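Local structure of putative polyketide cyclase (Pseudomonas putida KT2440, 3F7X) at residues 127-131 with 132-136. The protein is of unknown function but, as a SnoaL-like putative polyketide cyclase, may act on a small polyketide-like substrate. Residues are numbered along the deposited sequence; the frame is centred on the assembly and turned at random. Where two conformers were deposited one is given.
Sequences FYIHC and GKIAR. With EDO (1,2-ethanediol), chain F; EDO (1,2-ethanediol), chain H.
His130 and Lys133 pair through two backbone bonds that close a hairpin between the turn-proximal ends of strands 118-130 and 133-141, neighbours in the mixed sheet of the SnoaL-like domain. The segments run antiparallel with a marked twist, their N-to-C directions 129° apart. His130 N donates to Lys133 O at 3.0 Å, nearly along the C=O axis; Lys133 N, 3.1 Å from His130 O, instead stands 54° out of that carbonyl's plane. Cys131 and Gly132, both at positive phi, fill the corners of a type I' turn, and Gly132 N donates to a 1,2-ethanediol oxygen. Ile129 and Ile134 form the next, non-hydrogen-bonded pair, CA to CA 4.6 Å, with a CA-H...O contact from Ile129 CA to Lys133 O. One step further the register slips: Ala135 and Arg136 both face Tyr128, a classic beta bulge. Tyr128 O accepts two bonds, from Ala135 N at 2.8 Å and from Arg136 N at 3.2 Å, while Tyr128 N donates to Arg136 O.

The bulge brings Ala135 CB within 3.7 Å of Tyr128 CD2. CG of Tyr128 lies anti to the backbone N (chi1 171°), carrying the ring to that methyl, and a second 1,2-ethanediol lies over one ring face. This diol, like the first probably from the crystallisation liquor, spans the Arg136 guanidinium edge, its O2 taking NE at 2.9 Å and its O1 taking NH2 at 2.8 Å. On the other face of the hairpin, Ile134 CG2 meets the Phe127 ring edge at CD2, and Ile129 CG1 approaches Ile134 CG1. Helix 22-35 packs on this apolar face, Tyr29 meeting Phe127 edge-to-face.

Arg136 NH1 also bonds Thr138 OG1 and forms a salt bridge with Glu97 of the second subunit. The chemistry is thus divided: apolar chains bind the hairpin to its helix, whereas the guanidinium, oriented by bonds from NE, NH1 and NH2 and its charge balanced by that carboxylate, ties the bulged end to the dimer partner.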
ATOM      1  N   PHE A 127       7.472  -3.056   4.627  1.00  8.42           N
ATOM      2  CA  PHE A 127       8.237  -3.941   5.492  1.00  9.22           C
ATOM      3  C   PHE A 127       8.898  -3.170   6.614  1.00  8.40           C
ATOM      4  O   PHE A 127       9.384  -2.038   6.418  1.00  9.82           O
ATOM      5  CB  PHE A 127       9.348  -4.617   4.696  1.00 10.03           C
ATOM      6  CG  PHE A 127       8.871  -5.452   3.556  1.00  8.98           C
ATOM      7  CD1 PHE A 127       8.648  -4.883   2.330  1.00 10.35           C
ATOM      8  CD2 PHE A 127       8.625  -6.790   3.709  1.00  9.68           C
ATOM      9  CE1 PHE A 127       8.182  -5.645   1.265  1.00 10.41           C
ATOM     10  CE2 PHE A 127       8.166  -7.566   2.639  1.00 10.90           C
ATOM     11  CZ  PHE A 127       7.961  -6.989   1.421  1.00 10.49           C
ATOM     12  N   TYR A 128       8.988  -3.805   7.786  1.00  9.49           N
ATOM     13  CA  TYR A 128       9.893  -3.414   8.861  1.00  9.83           C
ATOM     14  C   TYR A 128      10.874  -4.567   9.011  1.00 10.77           C
ATOM     15  O   TYR A 128      10.463  -5.732   9.040  1.00 10.91           O
ATOM     16  CB  TYR A 128       9.127  -3.186  10.162  1.00 10.65           C
ATOM     17  CG  TYR A 128       9.982  -2.988  11.376  1.00 11.86           C
ATOM     18  CD1 TYR A 128      10.945  -1.991  11.429  1.00 13.20           C
ATOM     19  CD2 TYR A 128       9.848  -3.814  12.467  1.00 15.23           C
ATOM     20  CE1 TYR A 128      11.728  -1.812  12.558  1.00 14.97           C
ATOM     21  CE2 TYR A 128      10.647  -3.634  13.609  1.00 16.38           C
ATOM     22  CZ  TYR A 128      11.572  -2.645  13.623  1.00 16.17           C
ATOM     23  OH  TYR A 128      12.355  -2.462  14.740  1.00 21.89           O
ATOM     24  N   ILE A 129      12.150  -4.227   9.097  1.00 10.59           N
ATOM     25  CA  ILE A 129      13.258  -5.164   9.151  1.00 11.07           C
ATOM     26  C   ILE A 129      14.056  -4.897  10.415  1.00 11.21           C
ATOM     27  O   ILE A 129      14.374  -3.756  10.725  1.00 12.16           O
ATOM     28  CB  ILE A 129      14.144  -5.021   7.901  1.00 12.21           C
ATOM     29  CG1 ILE A 129      13.323  -5.450   6.681  1.00 13.52           C
ATOM     30  CG2 ILE A 129      15.457  -5.838   8.006  1.00 12.96           C
ATOM     31  CD1 ILE A 129      13.891  -4.943   5.383  1.00 16.84           C
ATOM     32  N   HIS A 130      14.352  -5.966  11.139  1.00 12.20           N
ATOM     33  CA  HIS A 130      15.045  -5.858  12.416  1.00 12.87           C
ATOM     34  C   HIS A 130      15.887  -7.083  12.609  1.00 13.66           C
ATOM     35  O   HIS A 130      15.445  -8.183  12.336  1.00 13.86           O
ATOM     36  CB  HIS A 130      14.037  -5.670  13.554  1.00 15.96           C
ATOM     37  CG  HIS A 130      14.645  -5.235  14.865  1.00 17.21           C
ATOM     38  ND1 HIS A 130      15.199  -3.991  15.057  1.00 20.03           N
ATOM     39  CD2 HIS A 130      14.716  -5.861  16.067  1.00 20.77           C
ATOM     40  CE1 HIS A 130      15.607  -3.877  16.309  1.00 22.19           C
ATOM     41  NE2 HIS A 130      15.345  -5.004  16.936  1.00 22.22           N
ATOM     42  N   CYS A 131      17.131  -6.899  13.026  1.00 16.33           N
ATOM     43  CA  CYS A 131      18.084  -8.025  13.213  0.67 19.15           C
ATOM     44  C   CYS A 131      18.197  -8.888  12.005  1.00 18.03           C
ATOM     45  O   CYS A 131      18.326 -10.107  12.086  1.00 21.57           O
ATOM     46  CB  CYS A 131      17.715  -8.938  14.359  0.67 22.52           C
ATOM     47  SG  CYS A 131      17.915  -8.077  15.768  0.67 28.56           S
ATOM     48  N   GLY A 132      18.174  -8.261  10.837  1.00 17.23           N
ATOM     49  CA  GLY A 132      18.353  -8.952   9.580  1.00 17.44           C
ATOM     50  C   GLY A 132      17.203  -9.845   9.124  1.00 17.95           C
ATOM     51  O   GLY A 132      17.361 -10.600   8.196  1.00 20.46           O
ATOM     52  N   LYS A 133      16.029  -9.704   9.731  1.00 15.04           N
ATOM     53  CA  LYS A 133      14.829 -10.458   9.359  0.50 13.50           C
ATOM     54  C   LYS A 133      13.672  -9.501   9.091  1.00 11.87           C
ATOM     55  O   LYS A 133      13.624  -8.401   9.625  1.00 13.06           O
ATOM     56  CB  LYS A 133      14.411 -11.418  10.483  0.50 12.36           C
ATOM     57  CG  LYS A 133      15.420 -12.502  10.776  0.50 14.26           C
ATOM     58  CD  LYS A 133      15.540 -13.483   9.599  0.50 15.35           C
ATOM     59  CE  LYS A 133      16.598 -14.516   9.927  0.50 18.81           C
ATOM     60  NZ  LYS A 133      16.339 -15.011  11.306  0.50 26.56           N
ATOM     61  N   ILE A 134      12.727  -9.971   8.308  1.00 11.55           N
ATOM     62  CA  ILE A 134      11.491  -9.241   8.061  1.00 10.37           C
ATOM     63  C   ILE A 134      10.599  -9.445   9.297  1.00 11.13           C
ATOM     64  O   ILE A 134      10.161 -10.567   9.578  1.00 12.55           O
ATOM     65  CB  ILE A 134      10.815  -9.717   6.776  1.00 11.93           C
ATOM     66  CG1 ILE A 134      11.661  -9.305   5.549  1.00 13.67           C
ATOM     67  CG2 ILE A 134       9.363  -9.175   6.686  1.00 13.18           C
ATOM     68  CD1 ILE A 134      11.273 -10.022   4.260  1.00 14.71           C
ATOM     69  N   ALA A 135      10.327  -8.352  10.022  1.00 10.95           N
ATOM     70  CA  ALA A 135       9.544  -8.347  11.253  1.00 11.82           C
ATOM     71  C   ALA A 135       8.103  -7.886  11.054  1.00 10.43           C
ATOM     72  O   ALA A 135       7.267  -8.084  11.936  1.00 10.63           O
ATOM     73  CB  ALA A 135      10.230  -7.497  12.342  1.00 15.02           C
ATOM     74  N   ARG A 136       7.811  -7.243   9.921  1.00 10.56           N
ATOM     75  CA  ARG A 136       6.457  -6.895   9.545  1.00 10.34           C
ATOM     76  C   ARG A 136       6.349  -6.894   8.028  1.00  9.63           C
ATOM     77  O   ARG A 136       7.233  -6.354   7.342  1.00 10.69           O
ATOM     78  CB  ARG A 136       6.025  -5.531  10.087  1.00 11.58           C
ATOM     79  CG  ARG A 136       4.641  -5.083   9.573  1.00 11.04           C
ATOM     80  CD  ARG A 136       4.193  -3.804  10.197  1.00 11.29           C
ATOM     81  NE  ARG A 136       5.075  -2.662  10.034  1.00 11.49           N
ATOM     82  CZ  ARG A 136       5.092  -1.834   9.004  1.00 10.89           C
ATOM     83  NH1 ARG A 136       4.361  -2.069   7.924  1.00 10.94           N
ATOM     84  NH2 ARG A 136       5.875  -0.789   9.034  1.00 11.47           N
TER
HETATM   85  C1  EDO F 137       7.712  -0.188  12.051  1.00 27.04           C
HETATM   86  O1  EDO F 137       6.552   0.386  11.523  1.00 23.41           O
HETATM   87  C2  EDO F 137       7.215  -1.182  13.080  1.00 29.75           C
HETATM   88  O2  EDO F 137       6.605  -2.325  12.451  1.00 24.05           O
HETATM   89  C1  EDO H 139      17.893  -3.761  10.731  1.00 22.75           C
HETATM   90  O1  EDO H 139      18.443  -5.098  10.809  1.00 23.32           O
HETATM   91  C2  EDO H 139      18.861  -2.833  10.013  1.00 21.13           C
HETATM   92  O2  EDO H 139      18.380  -1.492  10.084  1.00 25.61           O